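Local coordinates for protein putative uronate isomerase (Thermotoga maritima, PDB 4NAR) that is a putative uronate isomerase by name but probably has lactate racemase or related activity, at residues 36-46 and 73-84. Residues are numbered along the deposited sequence; the frame is centred on the assembly and turned at random.
Sequences HTDYTRVDFTH and HRTMKIEEFEKK. With ACT (acetate ion), chain E; SO4 (sulfate ion), chain C.
Tyr39 turns its CG between its own backbone N and carbonyl carbon (chi1 73°), which lays the ring against the guanidinium of Arg74. The Arg74 chain runs extended from CG to NE and brings that group flat over one ring face. The stack is also a cation-pi contact, with CZ of Arg74 3.8 Å from the Tyr39 ring centroid and the planes 16° apart. Glu80 fixes the rotation of the guanidinium through an end-on pair of bonds to NH1 and NH2, both on syn lone pairs, while NE pairs with Asp280. A lysine in place of Arg74 would probably lose the flat stack on Tyr39 and leave Glu80 without its two-pronged mate.

Lys84 bends three times along its chain and passes Thr45 to reach the turn 38-41. Its NZ donates to Asp38 O at 2.7 Å, from above the carbonyl plane, and to Arg41 O at 2.9 Å, in the carbonyl plane. Water 3 accepts a third bond.

His73 ND1 gives Asp38 OD2 a bond of 2.8 Å, on the syn lone pair and nearly in the ring plane. Selenium of Met76 packs on Asp38 CB.

The contact joins the loop after strand 31-36 to helix 78-85 and the loop that leads into it. Arg41, His154 and Lys164 hydrogen-bond a sulfate, probably from the crystallisation liquor. The bond to Asp38 keeps the His73 ring from turning, with CE1 near that sulfate, consistent with an anion-binding pocket.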
loop_
_atom_site.group_PDB
_atom_site.type_symbol
_atom_site.label_atom_id
_atom_site.label_comp_id
_atom_site.label_asym_id
_atom_site.label_seq_id
_atom_site.Cartn_x
_atom_site.Cartn_y
_atom_site.Cartn_z
ATOM N N HIS A 36 -7.140 10.197 3.859
ATOM C CA HIS A 36 -6.022 10.419 2.938
ATOM C C HIS A 36 -4.907 9.395 3.137
ATOM O O HIS A 36 -4.864 8.701 4.161
ATOM C CB HIS A 36 -5.432 11.831 3.129
ATOM C CG HIS A 36 -5.004 12.118 4.545
ATOM N ND1 HIS A 36 -3.751 11.806 5.022
ATOM C CD2 HIS A 36 -5.682 12.674 5.580
ATOM C CE1 HIS A 36 -3.672 12.153 6.300
ATOM N NE2 HIS A 36 -4.825 12.682 6.659
ATOM N N THR A 37 -4.005 9.331 2.154
ATOM C CA THR A 37 -2.817 8.482 2.204
ATOM C C THR A 37 -1.800 9.068 3.188
ATOM O O THR A 37 -1.941 10.226 3.640
ATOM C CB THR A 37 -2.166 8.351 0.796
ATOM O OG1 THR A 37 -1.751 9.644 0.326
ATOM C CG2 THR A 37 -3.156 7.750 -0.214
ATOM N N ASP A 38 -0.768 8.291 3.518
ATOM C CA ASP A 38 0.192 8.740 4.534
ATOM C C ASP A 38 1.525 9.170 3.903
ATOM O O ASP A 38 1.636 9.218 2.668
ATOM C CB ASP A 38 0.392 7.686 5.634
ATOM C CG ASP A 38 1.001 6.394 5.104
ATOM O OD1 ASP A 38 1.191 6.314 3.865
ATOM O OD2 ASP A 38 1.275 5.461 5.915
ATOM N N TYR A 39 2.517 9.473 4.752
ATOM C CA TYR A 39 3.825 9.997 4.309
ATOM C C TYR A 39 4.486 9.017 3.333
ATOM O O TYR A 39 5.421 9.368 2.603
ATOM C CB TYR A 39 4.753 10.226 5.518
ATOM C CG TYR A 39 5.269 8.924 6.119
ATOM C CD1 TYR A 39 4.502 8.208 7.038
ATOM C CD2 TYR A 39 6.507 8.392 5.738
ATOM C CE1 TYR A 39 4.952 7.012 7.567
ATOM C CE2 TYR A 39 6.964 7.192 6.265
ATOM C CZ TYR A 39 6.185 6.508 7.183
ATOM O OH TYR A 39 6.627 5.306 7.713
ATOM N N THR A 40 3.984 7.784 3.360
ATOM C CA THR A 40 4.496 6.666 2.582
ATOM C C THR A 40 4.118 6.800 1.099
ATOM O O THR A 40 4.775 6.226 0.217
ATOM C CB THR A 40 3.974 5.331 3.213
ATOM O OG1 THR A 40 5.040 4.669 3.912
ATOM C CG2 THR A 40 3.298 4.406 2.200
ATOM N N ARG A 41 3.065 7.567 0.826
ATOM C CA ARG A 41 2.607 7.775 -0.553
ATOM C C ARG A 41 3.005 9.139 -1.102
ATOM O O ARG A 41 2.553 10.179 -0.604
ATOM C CB ARG A 41 1.089 7.628 -0.649
ATOM C CG ARG A 41 0.590 6.241 -0.285
ATOM C CD ARG A 41 0.773 5.292 -1.452
ATOM N NE ARG A 41 0.048 4.050 -1.213
ATOM C CZ ARG A 41 -1.234 3.849 -1.523
ATOM N NH1 ARG A 41 -1.951 4.811 -2.110
ATOM N NH2 ARG A 41 -1.790 2.669 -1.247
ATOM N N VAL A 42 3.854 9.133 -2.125
ATOM C CA VAL A 42 4.189 10.370 -2.826
ATOM C C VAL A 42 3.202 10.557 -3.985
ATOM O O VAL A 42 3.243 9.824 -4.987
ATOM C CB VAL A 42 5.666 10.369 -3.311
ATOM C CG1 VAL A 42 6.101 11.774 -3.768
ATOM C CG2 VAL A 42 6.576 9.877 -2.182
ATOM N N ASP A 43 2.307 11.535 -3.833
ATOM C CA ASP A 43 1.220 11.753 -4.779
ATOM C C ASP A 43 0.844 13.230 -4.785
ATOM O O ASP A 43 1.574 14.054 -4.221
ATOM C CB ASP A 43 0.008 10.867 -4.424
ATOM C CG ASP A 43 -0.501 11.075 -2.974
ATOM O OD1 ASP A 43 -0.553 12.232 -2.462
ATOM O OD2 ASP A 43 -0.881 10.056 -2.341
ATOM N N PHE A 44 -0.297 13.574 -5.384
ATOM C CA PHE A 44 -0.704 14.981 -5.414
ATOM C C PHE A 44 -1.901 15.325 -4.499
ATOM O O PHE A 44 -2.675 16.267 -4.780
ATOM C CB PHE A 44 -0.888 15.499 -6.858
ATOM C CG PHE A 44 -1.901 14.726 -7.673
ATOM C CD1 PHE A 44 -3.200 15.199 -7.838
ATOM C CD2 PHE A 44 -1.553 13.535 -8.285
ATOM C CE1 PHE A 44 -4.126 14.481 -8.606
ATOM C CE2 PHE A 44 -2.471 12.817 -9.047
ATOM C CZ PHE A 44 -3.754 13.290 -9.209
ATOM N N THR A 45 -2.022 14.582 -3.397
ATOM C CA THR A 45 -3.047 14.856 -2.391
ATOM C C THR A 45 -3.163 16.343 -2.062
ATOM O O THR A 45 -4.270 16.896 -2.022
ATOM C CB THR A 45 -2.776 14.123 -1.067
ATOM O OG1 THR A 45 -2.747 12.703 -1.287
ATOM C CG2 THR A 45 -3.841 14.491 -0.037
ATOM N N HIS A 46 -2.014 16.978 -1.846
ATOM C CA HIS A 46 -1.966 18.383 -1.444
ATOM C C HIS A 46 -2.745 19.314 -2.384
ATOM O O HIS A 46 -3.376 20.265 -1.919
ATOM C CB HIS A 46 -0.515 18.855 -1.251
ATOM C CG HIS A 46 0.296 18.915 -2.516
ATOM N ND1 HIS A 46 0.763 20.098 -3.039
ATOM C CD2 HIS A 46 0.744 17.927 -3.334
ATOM C CE1 HIS A 46 1.460 19.846 -4.141
ATOM N NE2 HIS A 46 1.462 18.543 -4.339
ATOM N N HIS A 73 1.191 1.136 9.320
ATOM C CA HIS A 73 2.290 2.111 9.366
ATOM C C HIS A 73 2.245 3.034 10.583
ATOM O O HIS A 73 1.194 3.194 11.214
ATOM C CB HIS A 73 2.307 2.991 8.115
ATOM C CG HIS A 73 2.391 2.229 6.835
ATOM N ND1 HIS A 73 2.223 2.835 5.605
ATOM C CD2 HIS A 73 2.609 0.917 6.587
ATOM C CE1 HIS A 73 2.344 1.924 4.653
ATOM N NE2 HIS A 73 2.575 0.753 5.221
ATOM N N ARG A 74 3.381 3.670 10.875
ATOM C CA ARG A 74 3.505 4.555 12.044
ATOM C C ARG A 74 2.531 5.729 11.977
ATOM O O ARG A 74 2.020 6.075 10.899
ATOM C CB ARG A 74 4.944 5.088 12.217
ATOM C CG ARG A 74 5.490 5.934 11.034
ATOM C CD ARG A 74 6.768 6.706 11.456
ATOM N NE ARG A 74 7.325 7.552 10.397
ATOM C CZ ARG A 74 6.912 8.793 10.125
ATOM N NH1 ARG A 74 5.921 9.338 10.828
ATOM N NH2 ARG A 74 7.481 9.491 9.137
ATOM N N THR A 75 2.270 6.330 13.133
ATOM C CA THR A 75 1.492 7.550 13.191
ATOM C C THR A 75 2.296 8.673 12.564
ATOM O O THR A 75 3.537 8.638 12.540
ATOM C CB THR A 75 1.169 7.947 14.643
ATOM O OG1 THR A 75 2.387 7.955 15.410
ATOM C CG2 THR A 75 0.196 6.958 15.254
HETATM N N MSE A 76 1.583 9.672 12.058
HETATM C CA MSE A 76 2.224 10.848 11.496
HETATM C C MSE A 76 2.244 12.014 12.466
HETATM O O MSE A 76 1.314 12.194 13.266
HETATM C CB MSE A 76 1.544 11.267 10.198
HETATM C CG MSE A 76 2.274 10.718 8.982
HETATM SE SE MSE A 76 1.104 10.663 7.472
HETATM C CE MSE A 76 1.055 12.513 6.962
ATOM N N LYS A 77 3.322 12.785 12.389
ATOM C CA LYS A 77 3.392 14.064 13.069
ATOM C C LYS A 77 2.452 15.090 12.406
ATOM O O LYS A 77 2.165 15.009 11.202
ATOM C CB LYS A 77 4.837 14.555 13.052
ATOM C CG LYS A 77 5.800 13.582 13.715
ATOM C CD LYS A 77 6.125 14.045 15.135
ATOM C CE LYS A 77 6.671 12.916 16.008
ATOM N NZ LYS A 77 5.566 12.017 16.484
ATOM N N ILE A 78 1.974 16.046 13.195
ATOM C CA ILE A 78 1.092 17.098 12.693
ATOM C C ILE A 78 1.682 17.776 11.457
ATOM O O ILE A 78 0.982 18.017 10.465
ATOM C CB ILE A 78 0.788 18.138 13.799
ATOM C CG1 ILE A 78 -0.248 17.573 14.783
ATOM C CG2 ILE A 78 0.283 19.458 13.208
ATOM C CD1 ILE A 78 -0.248 18.263 16.161
ATOM N N GLU A 79 2.978 18.060 11.514
ATOM C CA GLU A 79 3.667 18.688 10.398
ATOM C C GLU A 79 3.531 17.871 9.102
ATOM O O GLU A 79 3.352 18.438 8.024
ATOM C CB GLU A 79 5.134 18.955 10.750
ATOM C CG GLU A 79 6.088 18.659 9.629
ATOM C CD GLU A 79 6.729 17.289 9.767
ATOM O OE1 GLU A 79 6.835 16.789 10.912
ATOM O OE2 GLU A 79 7.140 16.715 8.732
ATOM N N GLU A 80 3.583 16.546 9.215
ATOM C CA GLU A 80 3.408 15.674 8.051
ATOM C C GLU A 80 1.991 15.745 7.448
ATOM O O GLU A 80 1.837 15.639 6.226
ATOM C CB GLU A 80 3.776 14.223 8.390
ATOM C CG GLU A 80 5.217 14.033 8.835
ATOM C CD GLU A 80 5.520 12.583 9.182
ATOM O OE1 GLU A 80 6.345 11.972 8.469
ATOM O OE2 GLU A 80 4.936 12.049 10.163
ATOM N N PHE A 81 0.966 15.913 8.291
ATOM C CA PHE A 81 -0.395 16.126 7.785
ATOM C C PHE A 81 -0.419 17.395 6.951
ATOM O O PHE A 81 -1.011 17.429 5.867
ATOM C CB PHE A 81 -1.425 16.293 8.919
ATOM C CG PHE A 81 -1.836 14.997 9.595
ATOM C CD1 PHE A 81 -2.909 14.239 9.108
ATOM C CD2 PHE A 81 -1.184 14.556 10.746
ATOM C CE1 PHE A 81 -3.312 13.040 9.751
ATOM C CE2 PHE A 81 -1.577 13.356 11.395
ATOM C CZ PHE A 81 -2.635 12.604 10.899
ATOM N N GLU A 82 0.204 18.447 7.482
ATOM C CA GLU A 82 0.292 19.728 6.792
ATOM C C GLU A 82 0.909 19.564 5.415
ATOM O O GLU A 82 0.357 20.046 4.427
ATOM C CB GLU A 82 1.136 20.714 7.591
ATOM C CG GLU A 82 0.568 21.080 8.951
ATOM C CD GLU A 82 1.400 22.138 9.659
ATOM O OE1 GLU A 82 2.298 21.768 10.441
ATOM O OE2 GLU A 82 1.158 23.343 9.438
ATOM N N LYS A 83 2.054 18.884 5.354
ATOM C CA LYS A 83 2.723 18.644 4.085
ATOM C C LYS A 83 1.831 17.843 3.138
ATOM O O LYS A 83 1.709 18.178 1.954
ATOM C CB LYS A 83 4.080 17.943 4.285
ATOM C CG LYS A 83 4.724 17.475 2.962
ATOM C CD LYS A 83 6.248 17.377 3.025
ATOM C CE LYS A 83 6.727 16.202 3.895
ATOM N NZ LYS A 83 8.218 16.014 3.823
ATOM N N LYS A 84 1.202 16.795 3.659
ATOM C CA LYS A 84 0.367 15.916 2.837
ATOM C C LYS A 84 -0.872 16.618 2.279
ATOM O O LYS A 84 -1.277 16.390 1.129
ATOM C CB LYS A 84 -0.063 14.687 3.648
ATOM C CG LYS A 84 -1.071 13.804 2.941
ATOM C CD LYS A 84 -0.547 13.360 1.584
ATOM C CE LYS A 84 -0.300 11.879 1.583
ATOM N NZ LYS A 84 1.108 11.540 1.472
HETATM C C ACT E . -4.571 3.605 -1.047
HETATM O O ACT E . -4.390 2.507 -1.601
HETATM O OXT ACT E . -4.957 4.507 -1.810
HETATM C CH3 ACT E . -4.331 3.799 0.427
HETATM S S SO4 C . 0.916 0.703 0.362
HETATM O O1 SO4 C . -0.329 0.818 -0.427
HETATM O O2 SO4 C . 0.818 1.556 1.562
HETATM O O3 SO4 C . 1.178 -0.679 0.796
HETATM O O4 SO4 C . 2.016 1.169 -0.489
HETATM O O HOH W 1 0.983 6.549 8.419
HETATM O O HOH W 2 5.730 3.303 9.105
HETATM O O HOH W 3 1.591 12.983 -1.088
#